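PDB 6ACS: ditrans,polycis-undecaprenyl-diphosphate synthase ((2E,6E)-farnesyl-diphosphate specific) from Acinetobacter baumannii, which probably condenses isopentenyl diphosphate units stepwise onto farnesyl diphosphate, making the undecaprenyl diphosphate from which the lipid carrier for bacterial cell-wall polysaccharides is derived. Local coordinates for residues 11-16 with 52-57; 56-61 with 195-200; 97-102 with 117-122. All coordinates share one frame; numbering follows the deposited sequence. Where two conformers were deposited one is given.

Contact 1 (11-16 with 52-57)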
loop_
_atom_site.group_PDB
_atom_site.type_symbol
_atom_site.label_atom_id
_atom_site.label_comp_id
_atom_site.label_asym_id
_atom_site.label_seq_id
_atom_site.Cartn_x
_atom_site.Cartn_y
_atom_site.Cartn_z
ATOM N N GLN B 11 -6.815 13.643 8.198
ATOM C CA GLN B 11 -6.383 14.794 7.407
ATOM C C GLN B 11 -6.630 14.583 5.922
ATOM O O GLN B 11 -6.819 15.549 5.172
ATOM C CB GLN B 11 -4.886 15.061 7.604
ATOM C CG GLN B 11 -4.407 14.987 9.041
ATOM C CD GLN B 11 -3.620 16.214 9.461
ATOM O OE1 GLN B 11 -3.491 16.500 10.655
ATOM N NE2 GLN B 11 -3.094 16.949 8.487
ATOM N N HIS B 12 -6.589 13.335 5.483
ATOM C CA HIS B 12 -6.685 13.005 4.069
ATOM C C HIS B 12 -7.462 11.698 3.950
ATOM O O HIS B 12 -7.057 10.653 4.484
ATOM C CB HIS B 12 -5.283 12.916 3.461
ATOM C CG HIS B 12 -5.251 12.730 1.973
ATOM N ND1 HIS B 12 -4.071 12.789 1.262
ATOM C CD2 HIS B 12 -6.225 12.468 1.063
ATOM C CE1 HIS B 12 -4.318 12.576 -0.022
ATOM N NE2 HIS B 12 -5.612 12.369 -0.168
ATOM N N VAL B 13 -8.613 11.790 3.287
ATOM C CA VAL B 13 -9.487 10.653 3.022
ATOM C C VAL B 13 -9.380 10.307 1.550
ATOM O O VAL B 13 -9.410 11.195 0.690
ATOM C CB VAL B 13 -10.950 10.974 3.377
ATOM C CG1 VAL B 13 -11.847 9.788 2.999
ATOM C CG2 VAL B 13 -11.057 11.299 4.847
ATOM N N ALA B 14 -9.272 9.015 1.255
ATOM C CA ALA B 14 -9.284 8.534 -0.117
ATOM C C ALA B 14 -10.442 7.568 -0.269
ATOM O O ALA B 14 -10.752 6.829 0.659
ATOM C CB ALA B 14 -7.973 7.838 -0.486
ATOM N N ILE B 15 -11.077 7.558 -1.443
ATOM C CA ILE B 15 -12.229 6.687 -1.679
ATOM C C ILE B 15 -12.091 5.972 -3.017
ATOM O O ILE B 15 -11.902 6.615 -4.058
ATOM C CB ILE B 15 -13.559 7.464 -1.653
ATOM C CG1 ILE B 15 -13.672 8.291 -0.375
ATOM C CG2 ILE B 15 -14.731 6.479 -1.759
ATOM C CD1 ILE B 15 -14.994 9.079 -0.274
ATOM N N ILE B 16 -12.222 4.648 -2.989
ATOM C CA ILE B 16 -12.401 3.836 -4.187
ATOM C C ILE B 16 -13.897 3.645 -4.351
ATOM O O ILE B 16 -14.530 2.937 -3.558
ATOM C CB ILE B 16 -11.687 2.491 -4.058
ATOM C CG1 ILE B 16 -10.187 2.724 -3.887
ATOM C CG2 ILE B 16 -11.956 1.612 -5.281
ATOM C CD1 ILE B 16 -9.450 1.415 -3.612
ATOM N N THR B 52 -15.893 19.346 8.404
ATOM C CA THR B 52 -15.147 18.729 9.496
ATOM C C THR B 52 -13.662 19.075 9.489
ATOM O O THR B 52 -12.924 18.610 10.365
ATOM C CB THR B 52 -15.351 17.210 9.490
ATOM O OG1 THR B 52 -14.976 16.677 8.214
ATOM C CG2 THR B 52 -16.807 16.896 9.741
ATOM N N GLY B 53 -13.179 19.791 8.487
ATOM C CA GLY B 53 -11.798 20.197 8.508
ATOM C C GLY B 53 -10.844 19.226 7.852
ATOM O O GLY B 53 -9.633 19.378 8.021
ATOM N N VAL B 54 -11.351 18.238 7.116
ATOM C CA VAL B 54 -10.482 17.358 6.336
ATOM C C VAL B 54 -9.716 18.200 5.326
ATOM O O VAL B 54 -10.297 19.043 4.637
ATOM C CB VAL B 54 -11.320 16.276 5.639
ATOM C CG1 VAL B 54 -10.441 15.400 4.725
ATOM C CG2 VAL B 54 -12.053 15.419 6.649
ATOM N N ARG B 55 -8.404 17.987 5.236
ATOM C CA ARG B 55 -7.586 18.817 4.357
ATOM C C ARG B 55 -7.563 18.333 2.911
ATOM O O ARG B 55 -7.306 19.134 2.002
ATOM C CB ARG B 55 -6.149 18.880 4.872
ATOM C CG ARG B 55 -6.040 19.554 6.227
ATOM C CD ARG B 55 -4.597 19.725 6.641
ATOM N NE ARG B 55 -4.448 20.781 7.641
ATOM C CZ ARG B 55 -4.299 22.071 7.353
ATOM N NH1 ARG B 55 -4.285 22.478 6.088
ATOM N NH2 ARG B 55 -4.167 22.960 8.332
ATOM N N ALA B 56 -7.794 17.039 2.677
ATOM C CA ALA B 56 -7.695 16.487 1.336
ATOM C C ALA B 56 -8.644 15.306 1.194
ATOM O O ALA B 56 -8.760 14.483 2.101
ATOM C CB ALA B 56 -6.267 16.029 1.017
ATOM N N LEU B 57 -9.313 15.242 0.053
ATOM C CA LEU B 57 -10.168 14.121 -0.326
ATOM C C LEU B 57 -9.776 13.711 -1.732
ATOM O O LEU B 57 -9.786 14.551 -2.639
ATOM C CB LEU B 57 -11.650 14.517 -0.279
ATOM C CG LEU B 57 -12.631 13.499 -0.848
ATOM C CD1 LEU B 57 -12.618 12.215 -0.001
ATOM C CD2 LEU B 57 -14.019 14.127 -0.905
#
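Backbone pairing joins Gln11, His12 and Val13 to Arg55, Ala56 and Leu57, and it illustrates how two neighbouring parallel strands begin. The carbonyl of Gln11 faces two successive amides: its O accepts from N of Arg55 at 2.9 Å, with the donor tilted 29° from the carbonyl plane, and a weak bond comes from N of Ala56. Two residues beyond Gln11, N of Val13 reaches O of Ala56 at 2.9 Å, a straighter bond with 159° at the hydrogen. Carbon donors fill in between, CA of His12 lying 3.2 Å from O of Ala56 and CA of Leu57 equally near O of Val13.

On one face of the sheet the chemistry is aromatic. CB of Ala56 sits over the His12 imidazole, 3.6 Å from its centroid and displaced toward the rim. With CG anti to the backbone N (chi1 -174°), the ring swings across to this methyl. Both ring nitrogens are satisfied by hydrogen bonds, ND1 to O of Pro179 and NE2 to OG1 of Thr58, which fix its rotation.

The opposite face is aliphatic. CD1 of Leu57 is shared by two residues, touching CG1 of Val13 at 3.9 Å and CD1 of Ile15 at 3.9 Å, while the side chains of Val13 and Val54 cross at about a right angle, CG2 of the first against CG1 of the second. Before the first bridge, the side chains of Gln11 and Arg55 lie side by side, NE2 of Gln11 being 3.7 Å from CD of Arg55.

Gly53 closes helix 42-52 in a Schellman motif, and the chain then enters strand 56-61. That same helix packs on Ile15, Val54 and Leu57, whereas strand 183-186 pairs with the other edge of strand 12-17.

Contact 2 (56-61 with 195-200)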
loop_
_atom_site.group_PDB
_atom_site.type_symbol
_atom_site.label_atom_id
_atom_site.label_comp_id
_atom_site.label_asym_id
_atom_site.label_seq_id
_atom_site.Cartn_x
_atom_site.Cartn_y
_atom_site.Cartn_z
ATOM N N ALA B 56 -7.794 17.039 2.677
ATOM C CA ALA B 56 -7.695 16.487 1.336
ATOM C C ALA B 56 -8.644 15.306 1.194
ATOM O O ALA B 56 -8.760 14.483 2.101
ATOM C CB ALA B 56 -6.267 16.029 1.017
ATOM N N LEU B 57 -9.313 15.242 0.053
ATOM C CA LEU B 57 -10.168 14.121 -0.326
ATOM C C LEU B 57 -9.776 13.711 -1.732
ATOM O O LEU B 57 -9.786 14.551 -2.639
ATOM C CB LEU B 57 -11.650 14.517 -0.279
ATOM C CG LEU B 57 -12.631 13.499 -0.848
ATOM C CD1 LEU B 57 -12.618 12.215 -0.001
ATOM C CD2 LEU B 57 -14.019 14.127 -0.905
ATOM N N THR B 58 -9.415 12.442 -1.913
ATOM C CA THR B 58 -8.941 11.934 -3.202
ATOM C C THR B 58 -9.797 10.741 -3.614
ATOM O O THR B 58 -9.935 9.790 -2.837
ATOM C CB THR B 58 -7.457 11.531 -3.105
ATOM O OG1 THR B 58 -6.683 12.666 -2.671
ATOM C CG2 THR B 58 -6.937 10.999 -4.448
ATOM N N VAL B 59 -10.364 10.776 -4.823
ATOM C CA VAL B 59 -11.343 9.765 -5.220
ATOM C C VAL B 59 -10.950 9.105 -6.539
ATOM O O VAL B 59 -10.327 9.717 -7.416
ATOM C CB VAL B 59 -12.768 10.361 -5.299
ATOM C CG1 VAL B 59 -13.130 11.014 -3.975
ATOM C CG2 VAL B 59 -12.878 11.323 -6.445
ATOM N N PHE B 60 -11.358 7.841 -6.670
ATOM C CA PHE B 60 -10.968 6.929 -7.748
ATOM C C PHE B 60 -12.216 6.183 -8.206
ATOM O O PHE B 60 -12.779 5.398 -7.434
ATOM C CB PHE B 60 -9.957 5.922 -7.213
ATOM C CG PHE B 60 -9.378 4.987 -8.241
ATOM C CD1 PHE B 60 -9.193 5.389 -9.545
ATOM C CD2 PHE B 60 -9.003 3.698 -7.875
ATOM C CE1 PHE B 60 -8.630 4.523 -10.476
ATOM C CE2 PHE B 60 -8.441 2.824 -8.799
ATOM C CZ PHE B 60 -8.254 3.239 -10.098
ATOM N N ALA B 61 -12.644 6.387 -9.442
ATOM C CA ALA B 61 -13.800 5.637 -9.947
ATOM C C ALA B 61 -13.354 4.258 -10.435
ATOM O O ALA B 61 -12.820 4.115 -11.538
ATOM C CB ALA B 61 -14.505 6.413 -11.054
ATOM N N ASN B 195 -4.573 -1.271 -6.617
ATOM C CA ASN B 195 -3.628 -0.427 -7.348
ATOM C C ASN B 195 -4.057 1.042 -7.329
ATOM O O ASN B 195 -3.908 1.773 -8.313
ATOM C CB ASN B 195 -3.469 -0.920 -8.786
ATOM C CG ASN B 195 -2.309 -0.256 -9.498
ATOM O OD1 ASN B 195 -1.300 0.081 -8.879
ATOM N ND2 ASN B 195 -2.464 -0.029 -10.793
ATOM N N PHE B 196 -4.554 1.496 -6.186
ATOM C CA PHE B 196 -4.869 2.913 -6.074
ATOM C C PHE B 196 -3.621 3.523 -5.436
ATOM O O PHE B 196 -2.515 3.231 -5.900
ATOM C CB PHE B 196 -6.217 3.083 -5.333
ATOM C CG PHE B 196 -6.709 4.519 -5.184
ATOM C CD1 PHE B 196 -6.563 5.448 -6.194
ATOM C CD2 PHE B 196 -7.460 4.867 -4.074
ATOM C CE1 PHE B 196 -7.038 6.751 -6.038
ATOM C CE2 PHE B 196 -7.977 6.165 -3.921
ATOM C CZ PHE B 196 -7.763 7.104 -4.897
ATOM N N LEU B 197 -3.750 4.302 -4.371
ATOM C CA LEU B 197 -2.666 5.099 -3.761
ATOM C C LEU B 197 -1.680 4.311 -2.886
ATOM O O LEU B 197 -1.593 4.505 -1.669
ATOM C CB LEU B 197 -3.302 6.183 -2.923
ATOM C CG LEU B 197 -4.200 7.168 -3.644
ATOM C CD1 LEU B 197 -4.908 8.042 -2.594
ATOM C CD2 LEU B 197 -3.343 8.012 -4.567
ATOM N N LEU B 198 -0.858 3.485 -3.530
ATOM C CA LEU B 198 -0.008 2.549 -2.788
ATOM C C LEU B 198 1.019 3.270 -1.913
ATOM O O LEU B 198 1.150 2.983 -0.712
ATOM C CB LEU B 198 0.712 1.629 -3.775
ATOM C CG LEU B 198 -0.213 0.887 -4.733
ATOM C CD1 LEU B 198 0.633 0.112 -5.756
ATOM C CD2 LEU B 198 -1.188 -0.049 -3.994
ATOM N N TRP B 199 1.771 4.200 -2.498
ATOM C CA TRP B 199 2.753 4.946 -1.715
ATOM C C TRP B 199 2.068 5.794 -0.649
ATOM O O TRP B 199 2.476 5.797 0.521
ATOM C CB TRP B 199 3.597 5.813 -2.658
ATOM C CG TRP B 199 4.667 6.644 -1.993
ATOM C CD1 TRP B 199 4.512 7.880 -1.406
ATOM C CD2 TRP B 199 6.054 6.315 -1.871
ATOM N NE1 TRP B 199 5.725 8.326 -0.910
ATOM C CE2 TRP B 199 6.686 7.385 -1.198
ATOM C CE3 TRP B 199 6.830 5.217 -2.275
ATOM C CZ2 TRP B 199 8.047 7.384 -0.917
ATOM C CZ3 TRP B 199 8.180 5.235 -1.996
ATOM C CH2 TRP B 199 8.769 6.292 -1.322
ATOM N N GLN B 200 1.013 6.519 -1.044
ATOM C CA GLN B 200 0.418 7.541 -0.195
ATOM C C GLN B 200 -0.428 6.948 0.922
ATOM O O GLN B 200 -0.672 7.625 1.927
ATOM C CB GLN B 200 -0.448 8.478 -1.042
ATOM C CG GLN B 200 0.317 9.190 -2.192
ATOM C CD GLN B 200 0.321 8.434 -3.526
ATOM O OE1 GLN B 200 0.190 7.213 -3.580
ATOM N NE2 GLN B 200 0.482 9.177 -4.609
#
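The loop that follows strand 183-186 folds back over the central parallel sheet, and its Phe196 packs on Phe60 and Thr58 of strand 56-61 close to residues predicted to bind substrate. Phe196 comes shortly after Ile193, one of those predicted residues, and a glycerol, probably from the crystallisation liquor, lies beside Phe60, which may mark a pocket at this end of the strand.

The two phenyl rings are nearly parallel, their planes 13° apart, yet they are slid along each other so far that they barely overlap; the side chains run past one another in opposite directions. What lies over the Phe196 ring is instead the methylene of Phe60. CB of Phe60 stands 3.5 Å from the ring centroid, offset toward the rim, in a CH-pi contact, and its approach to CE1 of Phe196 is tight at 3.3 Å. Alongside, CD2 of Phe60 comes within 3.4 Å of CD1 of Phe196. In both residues CG is anti to the backbone N, with chi1 -175° in Phe60 and -178° in Phe196, a setting that extends each ring past the other.

The opposite face of the Phe196 ring is taken by its own neighbour: CG of Leu197 sits over the ring centre, so the phenyl is sandwiched. The backbone at Leu197 fits an inverse gamma turn, although its closing bond is weak and doubtful. CG2 of Thr58 touches CD1 of Leu197 and CZ of Phe196, each at 4.0 Å, so that one methyl meets both loop residues.

Phe196 rests further on Ala14 and Ile16 of strand 12-17 and on Ala134 of strand 129-134. On either side of it in the sequence, Asn195 and then Leu198 and Trp199 reach the second subunit, Trp199 packing on Met140 of that chain.

Contact 3 (97-102 with 117-122)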
loop_
_atom_site.group_PDB
_atom_site.type_symbol
_atom_site.label_atom_id
_atom_site.label_comp_id
_atom_site.label_asym_id
_atom_site.label_seq_id
_atom_site.Cartn_x
_atom_site.Cartn_y
_atom_site.Cartn_z
ATOM N N ILE B 97 -12.687 25.113 -2.226
ATOM C CA ILE B 97 -12.022 23.836 -2.487
ATOM C C ILE B 97 -11.168 23.980 -3.737
ATOM O O ILE B 97 -11.625 24.534 -4.741
ATOM C CB ILE B 97 -13.029 22.698 -2.708
ATOM C CG1 ILE B 97 -13.909 22.502 -1.484
ATOM C CG2 ILE B 97 -12.291 21.375 -3.046
ATOM C CD1 ILE B 97 -15.100 21.645 -1.784
ATOM N N ALA B 98 -9.936 23.489 -3.674
ATOM C CA ALA B 98 -9.049 23.443 -4.832
ATOM C C ALA B 98 -9.205 22.095 -5.522
ATOM O O ALA B 98 -9.151 21.050 -4.865
ATOM C CB ALA B 98 -7.595 23.654 -4.409
ATOM N N LEU B 99 -9.368 22.119 -6.841
ATOM C CA LEU B 99 -9.486 20.899 -7.625
ATOM C C LEU B 99 -8.128 20.491 -8.184
ATOM O O LEU B 99 -7.366 21.332 -8.679
ATOM C CB LEU B 99 -10.478 21.107 -8.768
ATOM C CG LEU B 99 -11.012 19.890 -9.516
ATOM C CD1 LEU B 99 -11.531 18.843 -8.545
ATOM C CD2 LEU B 99 -12.108 20.338 -10.463
ATOM N N ARG B 100 -7.836 19.190 -8.119
ATOM C CA ARG B 100 -6.593 18.640 -8.638
ATOM C C ARG B 100 -6.896 17.331 -9.355
ATOM O O ARG B 100 -7.886 16.661 -9.056
ATOM C CB ARG B 100 -5.594 18.421 -7.490
ATOM C CG ARG B 100 -4.197 18.075 -7.941
ATOM C CD ARG B 100 -3.245 17.839 -6.768
ATOM N NE ARG B 100 -3.064 19.014 -5.923
ATOM C CZ ARG B 100 -2.057 19.168 -5.067
ATOM N NH1 ARG B 100 -1.132 18.221 -4.952
ATOM N NH2 ARG B 100 -1.973 20.266 -4.327
ATOM N N PHE B 101 -6.050 16.976 -10.323
ATOM C CA PHE B 101 -6.195 15.714 -11.030
ATOM C C PHE B 101 -4.871 14.971 -10.972
ATOM O O PHE B 101 -3.805 15.587 -11.080
ATOM C CB PHE B 101 -6.629 15.944 -12.478
ATOM C CG PHE B 101 -7.900 16.721 -12.586
ATOM C CD1 PHE B 101 -7.868 18.106 -12.655
ATOM C CD2 PHE B 101 -9.128 16.070 -12.544
ATOM C CE1 PHE B 101 -9.045 18.839 -12.724
ATOM C CE2 PHE B 101 -10.323 16.800 -12.612
ATOM C CZ PHE B 101 -10.272 18.181 -12.700
ATOM N N ILE B 102 -4.937 13.658 -10.745
ATOM C CA ILE B 102 -3.730 12.837 -10.808
ATOM C C ILE B 102 -3.955 11.716 -11.807
ATOM O O ILE B 102 -5.092 11.307 -12.071
ATOM C CB ILE B 102 -3.313 12.250 -9.446
ATOM C CG1 ILE B 102 -4.467 11.429 -8.872
ATOM C CG2 ILE B 102 -2.862 13.377 -8.494
ATOM C CD1 ILE B 102 -4.147 10.794 -7.508
ATOM N N GLU B 117 -6.558 21.477 -16.714
ATOM C CA GLU B 117 -5.658 22.587 -16.404
ATOM C C GLU B 117 -6.438 23.831 -15.992
ATOM O O GLU B 117 -6.075 24.518 -15.023
ATOM C CB GLU B 117 -4.764 22.871 -17.608
ATOM C CG GLU B 117 -3.840 21.717 -17.908
ATOM C CD GLU B 117 -3.182 21.822 -19.267
ATOM O OE1 GLU B 117 -3.663 22.603 -20.118
ATOM O OE2 GLU B 117 -2.188 21.107 -19.490
ATOM N N ASP B 118 -7.526 24.121 -16.707
ATOM C CA ASP B 118 -8.355 25.278 -16.394
ATOM C C ASP B 118 -8.997 25.145 -15.018
ATOM O O ASP B 118 -9.051 26.115 -14.259
ATOM C CB ASP B 118 -9.426 25.455 -17.474
ATOM C CG ASP B 118 -8.839 25.777 -18.840
ATOM O OD1 ASP B 118 -7.655 26.172 -18.914
ATOM O OD2 ASP B 118 -9.571 25.637 -19.845
ATOM N N ALA B 119 -9.495 23.951 -14.678
ATOM C CA ALA B 119 -10.112 23.755 -13.369
ATOM C C ALA B 119 -9.094 23.929 -12.251
ATOM O O ALA B 119 -9.384 24.557 -11.215
ATOM C CB ALA B 119 -10.763 22.370 -13.292
ATOM N N GLU B 120 -7.893 23.371 -12.433
ATOM C CA GLU B 120 -6.871 23.525 -11.403
ATOM C C GLU B 120 -6.503 24.989 -11.207
ATOM O O GLU B 120 -6.432 25.464 -10.066
ATOM C CB GLU B 120 -5.635 22.695 -11.743
ATOM C CG GLU B 120 -5.852 21.195 -11.626
ATOM C CD GLU B 120 -4.616 20.390 -11.996
ATOM O OE1 GLU B 120 -3.783 20.917 -12.762
ATOM O OE2 GLU B 120 -4.473 19.239 -11.522
ATOM N N GLN B 121 -6.309 25.732 -12.305
ATOM C CA GLN B 121 -5.935 27.141 -12.177
ATOM C C GLN B 121 -7.073 27.979 -11.610
ATOM O O GLN B 121 -6.835 28.896 -10.816
ATOM C CB GLN B 121 -5.489 27.707 -13.526
ATOM C CG GLN B 121 -4.196 27.116 -14.065
ATOM C CD GLN B 121 -3.980 27.436 -15.537
ATOM O OE1 GLN B 121 -4.750 28.189 -16.142
ATOM N NE2 GLN B 121 -2.918 26.879 -16.114
ATOM N N GLN B 122 -8.317 27.676 -11.988
ATOM C CA GLN B 122 -9.444 28.457 -11.501
ATOM C C GLN B 122 -9.670 28.246 -10.014
ATOM O O GLN B 122 -10.205 29.135 -9.346
ATOM C CB GLN B 122 -10.718 28.090 -12.266
ATOM C CG GLN B 122 -10.820 28.636 -13.678
ATOM C CD GLN B 122 -12.225 28.505 -14.230
ATOM O OE1 GLN B 122 -13.191 28.932 -13.598
ATOM N NE2 GLN B 122 -12.347 27.915 -15.413
HETATM O O HOH W 1 -6.167 23.567 -7.881
#
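Helix 110-123 packs against strand 97-102 at the margin of the chain's parallel sheet in a mixed contact, a small apolar patch beside a carboxylate that bonds to the strand backbone. The short segments run roughly antiparallel, 150° between their directions, and their axes come within 6.8 Å.

In the apolar patch a single methyl serves two partners. CB of Ala119 lies 3.7 Å from CD2 of Leu99, and it also meets the Phe101 ring at its edge, in the ring plane, 4.0 Å from CE1. The backbones come nearest at Leu99 and Glu120, beside this methyl.

Such packing is expected of a beta-alpha-beta unit, here strand 97-102, helix 110-123 and strand 129-134, in which the connecting helix lies back along the strand it has just left.

Glu120 supplies the polar half. Its chain is extended beyond CG and passes the carbonyl of Leu99, with CG 3.3 Å from that O, to bring OE2 within 3.0 Å of N of Phe101. This bond, 154° at the hydrogen, uses the anti lone pair of OE2, and it gives the carboxylate a backbone partner on the strand. The same oxygen forms a salt bridge with Arg105, whose NH2 also bonds O of Phe101. The guanidinium of Arg100, by contrast, turns to Asp177.

A water donates to O of Leu99 at 2.7 Å and to O of Glu120 at 2.9 Å, bridging strand and helix backbones. Ile85 of helix 71-95 touches both Phe101 and Ala119.

The three contacts show how chemistry follows position around one parallel sheet. Contact 1 joins two adjacent inner strands and relies on backbone bonds flanked by mostly buried side chains. Contact 2 shares strand 56-61 with it but lays a loop on the sheet, and its packing is apolar and aromatic; the two meet through strand 56-61 and where Ile16 packs on Phe196. Contact 3, farther from the chain centre, lies at an outermost strand within the chain and adds a carboxylate from a partly exposed glutamate and a water to its buried apolar patch. It does not touch contact 1, whereas Ile102 packs on Thr58 and Leu197 of contact 2.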